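Local coordinates for protein omega transaminase (Pseudomonas sp., PDB 5LHA) that probably catalyses the transfer of amino groups between amines and keto acids such as pyruvate, using a pyridoxal-phosphate-type cofactor, at residues 376-381 with 390-395; 408-413 with 423-428; 413-418 with 451-456. All blocks are in the same frame, centred on the assembly; numbering follows the deposited sequence.

Contact 1. Residues 376-381 with 390-395; sequences AVVGEV and LDLVSD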
loop_
_atom_site.group_PDB
_atom_site.type_symbol
_atom_site.label_atom_id
_atom_site.label_comp_id
_atom_site.label_asym_id
_atom_site.label_seq_id
_atom_site.Cartn_x
_atom_site.Cartn_y
_atom_site.Cartn_z
ATOM N N ALA A 376 31.815 -6.139 -33.611
ATOM C CA ALA A 376 32.041 -6.225 -32.169
ATOM C C ALA A 376 30.813 -5.801 -31.369
ATOM O O ALA A 376 30.495 -6.407 -30.339
ATOM C CB ALA A 376 33.252 -5.374 -31.776
ATOM N N VAL A 377 30.103 -4.768 -31.834
ATOM C CA VAL A 377 28.987 -4.229 -31.061
ATOM C C VAL A 377 27.815 -5.208 -30.990
ATOM O O VAL A 377 26.969 -5.092 -30.097
ATOM C CB VAL A 377 28.564 -2.861 -31.640
ATOM C CG1 VAL A 377 27.828 -3.026 -32.971
ATOM C CG2 VAL A 377 27.710 -2.090 -30.645
ATOM N N VAL A 378 27.762 -6.190 -31.886
ATOM C CA VAL A 378 26.689 -7.183 -31.909
ATOM C C VAL A 378 27.016 -8.280 -30.900
ATOM O O VAL A 378 27.869 -9.134 -31.152
ATOM C CB VAL A 378 26.499 -7.765 -33.314
ATOM C CG1 VAL A 378 25.379 -8.801 -33.326
ATOM C CG2 VAL A 378 26.216 -6.649 -34.315
ATOM N N GLY A 379 26.300 -8.292 -29.780
ATOM C CA GLY A 379 26.528 -9.293 -28.753
ATOM C C GLY A 379 25.971 -10.663 -29.077
ATOM O O GLY A 379 26.719 -11.644 -29.113
ATOM N N GLU A 380 24.670 -10.738 -29.340
ATOM C CA GLU A 380 24.043 -11.950 -29.859
ATOM C C GLU A 380 22.769 -11.553 -30.595
ATOM O O GLU A 380 22.289 -10.421 -30.485
ATOM C CB GLU A 380 23.717 -12.969 -28.757
ATOM C CG GLU A 380 22.539 -12.586 -27.867
ATOM C CD GLU A 380 21.925 -13.789 -27.147
ATOM O OE1 GLU A 380 22.543 -14.874 -27.126
ATOM O OE2 GLU A 380 20.815 -13.653 -26.603
ATOM N N VAL A 381 22.230 -12.500 -31.362
ATOM C CA VAL A 381 20.941 -12.343 -32.029
ATOM C C VAL A 381 20.074 -13.532 -31.636
ATOM O O VAL A 381 20.447 -14.686 -31.885
ATOM C CB VAL A 381 21.087 -12.256 -33.559
ATOM C CG1 VAL A 381 19.727 -12.073 -34.217
ATOM C CG2 VAL A 381 22.026 -11.115 -33.940
ATOM N N LEU A 390 18.481 -7.987 -31.571
ATOM C CA LEU A 390 19.929 -7.892 -31.666
ATOM C C LEU A 390 20.413 -7.154 -30.426
ATOM O O LEU A 390 20.007 -6.016 -30.182
ATOM C CB LEU A 390 20.344 -7.166 -32.947
ATOM C CG LEU A 390 19.850 -7.749 -34.281
ATOM C CD1 LEU A 390 18.543 -7.088 -34.698
ATOM C CD2 LEU A 390 20.894 -7.593 -35.386
ATOM N N ASP A 391 21.228 -7.810 -29.620
ATOM C CA ASP A 391 21.656 -7.246 -28.345
ATOM C C ASP A 391 23.025 -6.576 -28.504
ATOM O O ASP A 391 24.049 -7.251 -28.658
ATOM C CB ASP A 391 21.669 -8.325 -27.266
ATOM C CG ASP A 391 21.602 -7.741 -25.879
ATOM O OD1 ASP A 391 22.270 -6.706 -25.638
ATOM O OD2 ASP A 391 20.841 -8.290 -25.048
ATOM N N LEU A 392 23.046 -5.248 -28.429
ATOM C CA LEU A 392 24.268 -4.487 -28.632
ATOM C C LEU A 392 24.933 -4.247 -27.281
ATOM O O LEU A 392 24.280 -3.822 -26.322
ATOM C CB LEU A 392 23.984 -3.157 -29.336
ATOM C CG LEU A 392 23.178 -3.136 -30.645
ATOM C CD1 LEU A 392 23.007 -1.705 -31.132
ATOM C CD2 LEU A 392 23.800 -4.004 -31.748
ATOM N N VAL A 393 26.226 -4.550 -27.208
ATOM C CA VAL A 393 27.002 -4.448 -25.985
ATOM C C VAL A 393 28.229 -3.593 -26.252
ATOM O O VAL A 393 28.669 -3.426 -27.392
ATOM C CB VAL A 393 27.424 -5.830 -25.453
ATOM C CG1 VAL A 393 26.211 -6.704 -25.263
ATOM C CG2 VAL A 393 28.414 -6.481 -26.414
ATOM N N SER A 394 28.777 -3.038 -25.172
ATOM C CA SER A 394 30.059 -2.349 -25.247
ATOM C C SER A 394 31.236 -3.297 -25.078
ATOM O O SER A 394 32.347 -2.973 -25.521
ATOM C CB SER A 394 30.125 -1.239 -24.192
ATOM O OG SER A 394 29.594 -1.676 -22.952
ATOM N N ASP A 395 31.006 -4.464 -24.475
ATOM C CA ASP A 395 32.064 -5.412 -24.148
ATOM C C ASP A 395 31.518 -6.813 -24.353
ATOM O O ASP A 395 30.514 -7.187 -23.736
ATOM C CB ASP A 395 32.555 -5.223 -22.704
ATOM C CG ASP A 395 33.707 -6.158 -22.335
ATOM O OD1 ASP A 395 33.571 -7.391 -22.486
ATOM O OD2 ASP A 395 34.757 -5.658 -21.876
#

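Contact 2. Residues 408-413 with 423-428; sequences QPSRIA and VRPIGN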
loop_
_atom_site.group_PDB
_atom_site.type_symbol
_atom_site.label_atom_id
_atom_site.label_comp_id
_atom_site.label_asym_id
_atom_site.label_seq_id
_atom_site.Cartn_x
_atom_site.Cartn_y
_atom_site.Cartn_z
ATOM N N GLN A 408 23.937 5.422 -30.145
ATOM C CA GLN A 408 24.375 4.525 -31.212
ATOM C C GLN A 408 23.273 3.583 -31.711
ATOM O O GLN A 408 23.176 3.369 -32.927
ATOM C CB GLN A 408 25.594 3.708 -30.775
ATOM C CG GLN A 408 26.151 2.851 -31.906
ATOM C CD GLN A 408 27.456 2.163 -31.568
ATOM O OE1 GLN A 408 27.841 2.061 -30.399
ATOM N NE2 GLN A 408 28.131 1.656 -32.593
ATOM N N PRO A 409 22.447 2.981 -30.839
ATOM C CA PRO A 409 21.380 2.104 -31.357
ATOM C C PRO A 409 20.383 2.782 -32.284
ATOM O O PRO A 409 19.970 2.172 -33.276
ATOM C CB PRO A 409 20.691 1.611 -30.078
ATOM C CG PRO A 409 21.728 1.682 -29.050
ATOM C CD PRO A 409 22.530 2.902 -29.367
ATOM N N SER A 410 19.957 4.012 -31.991
ATOM C CA SER A 410 19.048 4.675 -32.922
ATOM C C SER A 410 19.752 5.069 -34.214
ATOM O O SER A 410 19.113 5.112 -35.272
ATOM C CB SER A 410 18.402 5.903 -32.287
ATOM O OG SER A 410 17.472 6.479 -33.197
ATOM N N ARG A 411 21.052 5.376 -34.149
ATOM C CA ARG A 411 21.782 5.712 -35.369
ATOM C C ARG A 411 21.834 4.525 -36.317
ATOM O O ARG A 411 21.666 4.682 -37.534
ATOM C CB ARG A 411 23.196 6.190 -35.038
ATOM C CG ARG A 411 23.258 7.611 -34.525
ATOM C CD ARG A 411 24.664 8.170 -34.592
ATOM N NE ARG A 411 25.661 7.314 -33.950
ATOM C CZ ARG A 411 26.002 7.386 -32.665
ATOM N NH1 ARG A 411 25.416 8.269 -31.867
ATOM N NH2 ARG A 411 26.932 6.574 -32.175
ATOM N N ILE A 412 22.080 3.329 -35.774
ATOM C CA ILE A 412 22.003 2.112 -36.575
ATOM C C ILE A 412 20.602 1.956 -37.152
ATOM O O ILE A 412 20.430 1.627 -38.332
ATOM C CB ILE A 412 22.420 0.898 -35.724
ATOM C CG1 ILE A 412 23.917 0.963 -35.424
ATOM C CG2 ILE A 412 22.056 -0.398 -36.411
ATOM C CD1 ILE A 412 24.341 0.142 -34.220
ATOM N N ALA A 413 19.581 2.216 -36.333
ATOM C CA ALA A 413 18.206 2.131 -36.802
ATOM C C ALA A 413 17.951 3.091 -37.956
ATOM O O ALA A 413 17.319 2.718 -38.951
ATOM C CB ALA A 413 17.246 2.417 -35.650
ATOM N N VAL A 423 13.227 -0.625 -38.462
ATOM C CA VAL A 423 13.371 -1.500 -37.304
ATOM C C VAL A 423 13.305 -0.632 -36.051
ATOM O O VAL A 423 13.287 0.599 -36.123
ATOM C CB VAL A 423 14.671 -2.328 -37.343
ATOM C CG1 VAL A 423 14.683 -3.204 -38.585
ATOM C CG2 VAL A 423 15.871 -1.414 -37.332
ATOM N N ARG A 424 13.284 -1.287 -34.891
ATOM C CA ARG A 424 12.917 -0.622 -33.638
ATOM C C ARG A 424 14.007 -0.699 -32.574
ATOM O O ARG A 424 14.288 -1.796 -32.054
ATOM C CB ARG A 424 11.622 -1.235 -33.107
ATOM C CG ARG A 424 10.982 -0.484 -31.955
ATOM C CD ARG A 424 9.860 -1.302 -31.341
ATOM N NE ARG A 424 9.370 -0.726 -30.089
ATOM C CZ ARG A 424 8.492 -1.319 -29.282
ATOM N NH1 ARG A 424 8.002 -2.517 -29.585
ATOM N NH2 ARG A 424 8.117 -0.720 -28.158
ATOM N N PRO A 425 14.637 0.419 -32.203
ATOM C CA PRO A 425 15.539 0.406 -31.046
ATOM C C PRO A 425 14.757 0.559 -29.748
ATOM O O PRO A 425 13.901 1.439 -29.619
ATOM C CB PRO A 425 16.459 1.610 -31.295
ATOM C CG PRO A 425 15.642 2.546 -32.101
ATOM C CD PRO A 425 14.708 1.693 -32.944
ATOM N N ILE A 426 15.011 -0.356 -28.813
ATOM C CA ILE A 426 14.560 -0.259 -27.429
ATOM C C ILE A 426 15.788 -0.456 -26.553
ATOM O O ILE A 426 16.325 -1.570 -26.477
ATOM C CB ILE A 426 13.487 -1.297 -27.082
ATOM C CG1 ILE A 426 12.328 -1.239 -28.066
ATOM C CG2 ILE A 426 12.979 -1.073 -25.678
ATOM C CD1 ILE A 426 11.336 -2.333 -27.845
ATOM N N GLY A 427 16.217 0.601 -25.878
ATOM C CA GLY A 427 17.437 0.516 -25.088
ATOM C C GLY A 427 18.632 0.187 -25.969
ATOM O O GLY A 427 18.928 0.885 -26.947
ATOM N N ASN A 428 19.309 -0.920 -25.663
ATOM C CA ASN A 428 20.505 -1.317 -26.393
ATOM C C ASN A 428 20.221 -2.408 -27.414
ATOM O O ASN A 428 21.162 -3.009 -27.945
ATOM C CB ASN A 428 21.583 -1.792 -25.420
ATOM C CG ASN A 428 21.270 -3.148 -24.829
ATOM O OD1 ASN A 428 20.275 -3.322 -24.131
ATOM N ND2 ASN A 428 22.130 -4.120 -25.100
#

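Contact 3. Residues 413-418 with 451-456; sequences ADEARR and EAAFAR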
loop_
_atom_site.group_PDB
_atom_site.type_symbol
_atom_site.label_atom_id
_atom_site.label_comp_id
_atom_site.label_asym_id
_atom_site.label_seq_id
_atom_site.Cartn_x
_atom_site.Cartn_y
_atom_site.Cartn_z
ATOM N N ALA A 413 19.581 2.216 -36.333
ATOM C CA ALA A 413 18.206 2.131 -36.802
ATOM C C ALA A 413 17.951 3.091 -37.956
ATOM O O ALA A 413 17.319 2.718 -38.951
ATOM C CB ALA A 413 17.246 2.417 -35.650
ATOM N N ASP A 414 18.437 4.331 -37.847
ATOM C CA ASP A 414 18.220 5.288 -38.926
ATOM C C ASP A 414 18.854 4.805 -40.221
ATOM O O ASP A 414 18.231 4.878 -41.288
ATOM C CB ASP A 414 18.762 6.664 -38.545
ATOM C CG ASP A 414 17.960 7.319 -37.444
ATOM O OD1 ASP A 414 17.037 6.666 -36.918
ATOM O OD2 ASP A 414 18.246 8.492 -37.111
ATOM N N GLU A 415 20.080 4.273 -40.145
ATOM C CA GLU A 415 20.768 3.859 -41.361
ATOM C C GLU A 415 20.079 2.656 -41.991
ATOM O O GLU A 415 20.034 2.532 -43.222
ATOM C CB GLU A 415 22.238 3.555 -41.068
ATOM C CG GLU A 415 23.045 3.343 -42.331
ATOM C CD GLU A 415 23.229 4.624 -43.136
ATOM O OE1 GLU A 415 22.960 5.724 -42.600
ATOM O OE2 GLU A 415 23.590 4.527 -44.329
ATOM N N ALA A 416 19.557 1.750 -41.161
ATOM C CA ALA A 416 18.702 0.678 -41.659
ATOM C C ALA A 416 17.497 1.228 -42.416
ATOM O O ALA A 416 17.116 0.690 -43.459
ATOM C CB ALA A 416 18.244 -0.206 -40.498
ATOM N N ARG A 417 16.857 2.268 -41.875
ATOM C CA ARG A 417 15.714 2.881 -42.548
ATOM C C ARG A 417 16.122 3.479 -43.888
ATOM O O ARG A 417 15.460 3.258 -44.909
ATOM C CB ARG A 417 15.093 3.953 -41.650
ATOM C CG ARG A 417 14.063 4.843 -42.325
ATOM C CD ARG A 417 13.540 5.882 -41.345
ATOM N NE ARG A 417 14.590 6.806 -40.925
ATOM C CZ ARG A 417 14.982 7.860 -41.633
ATOM N NH1 ARG A 417 14.406 8.134 -42.791
ATOM N NH2 ARG A 417 15.950 8.652 -41.186
ATOM N N ARG A 418 17.219 4.243 -43.901
ATOM C CA ARG A 418 17.709 4.806 -45.152
ATOM C C ARG A 418 17.958 3.717 -46.183
ATOM O O ARG A 418 17.804 3.952 -47.387
ATOM C CB ARG A 418 18.977 5.622 -44.902
ATOM C CG ARG A 418 18.718 6.916 -44.143
ATOM C CD ARG A 418 19.960 7.794 -44.036
ATOM N NE ARG A 418 19.803 8.751 -42.944
ATOM C CZ ARG A 418 20.275 8.564 -41.715
ATOM N NH1 ARG A 418 20.962 7.466 -41.420
ATOM N NH2 ARG A 418 20.068 9.480 -40.779
ATOM N N GLU A 451 22.933 -5.244 -42.284
ATOM C CA GLU A 451 24.336 -5.341 -42.665
ATOM C C GLU A 451 24.882 -3.978 -43.086
ATOM O O GLU A 451 25.978 -3.574 -42.673
ATOM C CB GLU A 451 24.487 -6.351 -43.803
ATOM C CG GLU A 451 24.255 -7.808 -43.418
ATOM C CD GLU A 451 24.493 -8.758 -44.588
ATOM O OE1 GLU A 451 24.397 -8.308 -45.749
ATOM O OE2 GLU A 451 24.782 -9.955 -44.350
ATOM N N ALA A 452 24.116 -3.248 -43.904
ATOM C CA ALA A 452 24.515 -1.899 -44.295
ATOM C C ALA A 452 24.580 -0.960 -43.095
ATOM O O ALA A 452 25.515 -0.157 -42.976
ATOM C CB ALA A 452 23.549 -1.354 -45.346
ATOM N N ALA A 453 23.596 -1.047 -42.195
ATOM C CA ALA A 453 23.555 -0.139 -41.051
ATOM C C ALA A 453 24.750 -0.346 -40.128
ATOM O O ALA A 453 25.293 0.621 -39.579
ATOM C CB ALA A 453 22.240 -0.314 -40.294
ATOM N N PHE A 454 25.155 -1.602 -39.915
ATOM C CA PHE A 454 26.302 -1.868 -39.055
ATOM C C PHE A 454 27.619 -1.554 -39.741
ATOM O O PHE A 454 28.592 -1.214 -39.063
ATOM C CB PHE A 454 26.294 -3.322 -38.588
ATOM C CG PHE A 454 25.299 -3.589 -37.519
ATOM C CD1 PHE A 454 25.562 -3.228 -36.209
ATOM C CD2 PHE A 454 24.089 -4.174 -37.820
ATOM C CE1 PHE A 454 24.640 -3.462 -35.225
ATOM C CE2 PHE A 454 23.163 -4.405 -36.843
ATOM C CZ PHE A 454 23.436 -4.052 -35.545
ATOM N N ALA A 455 27.685 -1.681 -41.070
ATOM C CA ALA A 455 28.866 -1.207 -41.782
ATOM C C ALA A 455 29.019 0.296 -41.615
ATOM O O ALA A 455 30.136 0.808 -41.473
ATOM C CB ALA A 455 28.781 -1.577 -43.263
ATOM N N ARG A 456 27.898 1.012 -41.605
ATOM C CA ARG A 456 27.900 2.454 -41.428
ATOM C C ARG A 456 28.144 2.836 -39.972
ATOM O O ARG A 456 29.089 3.576 -39.665
ATOM C CB ARG A 456 26.568 3.017 -41.925
ATOM C CG ARG A 456 26.505 4.516 -42.014
ATOM C CD ARG A 456 27.604 5.044 -42.891
ATOM N NE ARG A 456 27.328 6.399 -43.342
ATOM C CZ ARG A 456 27.022 6.715 -44.595
ATOM N NH1 ARG A 456 26.960 5.765 -45.520
ATOM N NH2 ARG A 456 26.792 7.982 -44.923
#

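Contact 1. Residues 376-381 with 390-395
V377 and L392 meet through backbone and side chain alike. V377 O accepts the amide of V393 (V393 N to V377 O, 3.0 Å) and is also approached by the CA-H of L392, with L392 CA 3.1 Å from V377 O. Two more backbone bonds follow: D391 O receives G379 N at 2.7 Å, and D391 N gives an almost straight bond (176° at the hydrogen) to E380 O. Together they tie up an antiparallel hairpin, 378-384 with 387-393, at the edge of a mixed sheet in this fold type I aminotransferase. G379 and E380 both stand opposite the single D391, a beta bulge, and E380 N is buried there without a partner.

The apolar contacts are lighter. V377 CG2, anti to its own N, reaches L392 CB at 4.1 Å; V381 and L390 run side by side, with V381 CG2 4.0 Å from L390 CD2. V393 CG2 lies 4.1 Å from G379 CA; a CB on G379 would crowd D391 O and V393 CG1. F454 packs on V377, V378 and L392.

E380 and D391 point to the face opposite V378, V381, L390 and L392; R382 pairs with both, R194 with D391.

Contact 2. Residues 408-413 with 423-428
The ring of P425 lodges against one side of the helix that begins at Q408, between A413 and S410. Helix 408-418 and the strand it leads into run antiparallel here, their short axes 8.0 Å apart and 174° from one another, so the helix lies flat on the mixed sheet that contains strands 387-393 and 421-426.

Packing is closest at A413 and P409. A413 CB rests on the P425 ring, 3.8 Å from P425 CD and 3.9 Å from P425 CG, while V423 CG2 comes in beside it, 4.4 Å from A413 CB. The valine torsion (chi1 -60°) leaves CG2 in the position between backbone N and carbonyl carbon, the branch that meets the alanine. One helical turn earlier, P409 puts CG 3.6 Å from G427 O, at the end of the strand where the chain turns, and CB touches P425 CB at 4.4 Å.

The side past S410 is slacker. That residue is partly exposed, and it meets P425 with carbon alone: S410 CA is 4.1 Å from P425 CG. R424 and I426 point away from the helix; R424 packs instead on L62 and W63 of its own chain and on F91 of the second subunit.

Neither P409 nor P425 has an N-H to offer, and from helix 408-413 the carbonyl of G427 is met by carbons of the P409 ring. Between these two segments the contact therefore rests on the apolar fit of two proline rings, an alanine and a valine, with no polar pair across it.

Contact 3. Residues 413-418 with 451-456
Helices 408-418 and 440-457 cross as a close pair beside the sheet built from both ends of the chain, meeting through E415 and A416 on one and A453 and R456 on the other. Over these segments the axes come within 7.9 Å at 131°, halfway between perpendicular and antiparallel. The small A453 is consistent with so close an approach: A453 CA is only 4.9 Å from E415 CA. A453 CB presses on the backbone of the first helix, 3.5 Å from A416 N, and faces the methyl of A416, with 4.0 Å between A416 CB and A453 CB. F454, the next residue, starts away from the first helix, and its ring meets that of Y375.

Outside this apolar centre, the two long side chains cross at about a right angle. E415 leaves the helix with CG anti to the backbone N and then folds at chi2 (69°), which brings its carboxylate over the aliphatic stem of R456; E415 CD lies 3.5 Å from R456 CG. R456 is bent at chi2 too. The charges then pair in a network with R418, whose NH1 makes a weak bond of 2.9 Å to E415 OE1 within the same helix. With an alanine at E415, R418 and R456 would probably lose the carboxylate they share, and the stem of R456 its cover.

Toward R456 the pairing is long and electrostatic, since no N-H points at the oxygen: E415 OE2 stands 3.7 Å above the guanidinium plane, offset toward its rim, the carboxylate tilted 29° from it, with R456 NH1 3.8 Å from E415 OE2.

All three contacts lie on one side of the chain's centre, in its C-terminal part. Centres are about 12 Å apart for contacts 1 and 2, 10 Å for contacts 2 and 3, and 15 Å for contacts 1 and 3. Contact 1 closes before the others open along the chain, while contacts 2 and 3 interlock: their segments alternate, and both use helix 408-418 and share A413. Strands 387-393 and 421-426 belong to one sheet, with 429-432 between them; N428, in the turn, probably bonds through ND2 to L392 O. L392 and I412 reach F454 of helix 440-457, so the hairpin and both helices meet around the F454 ring.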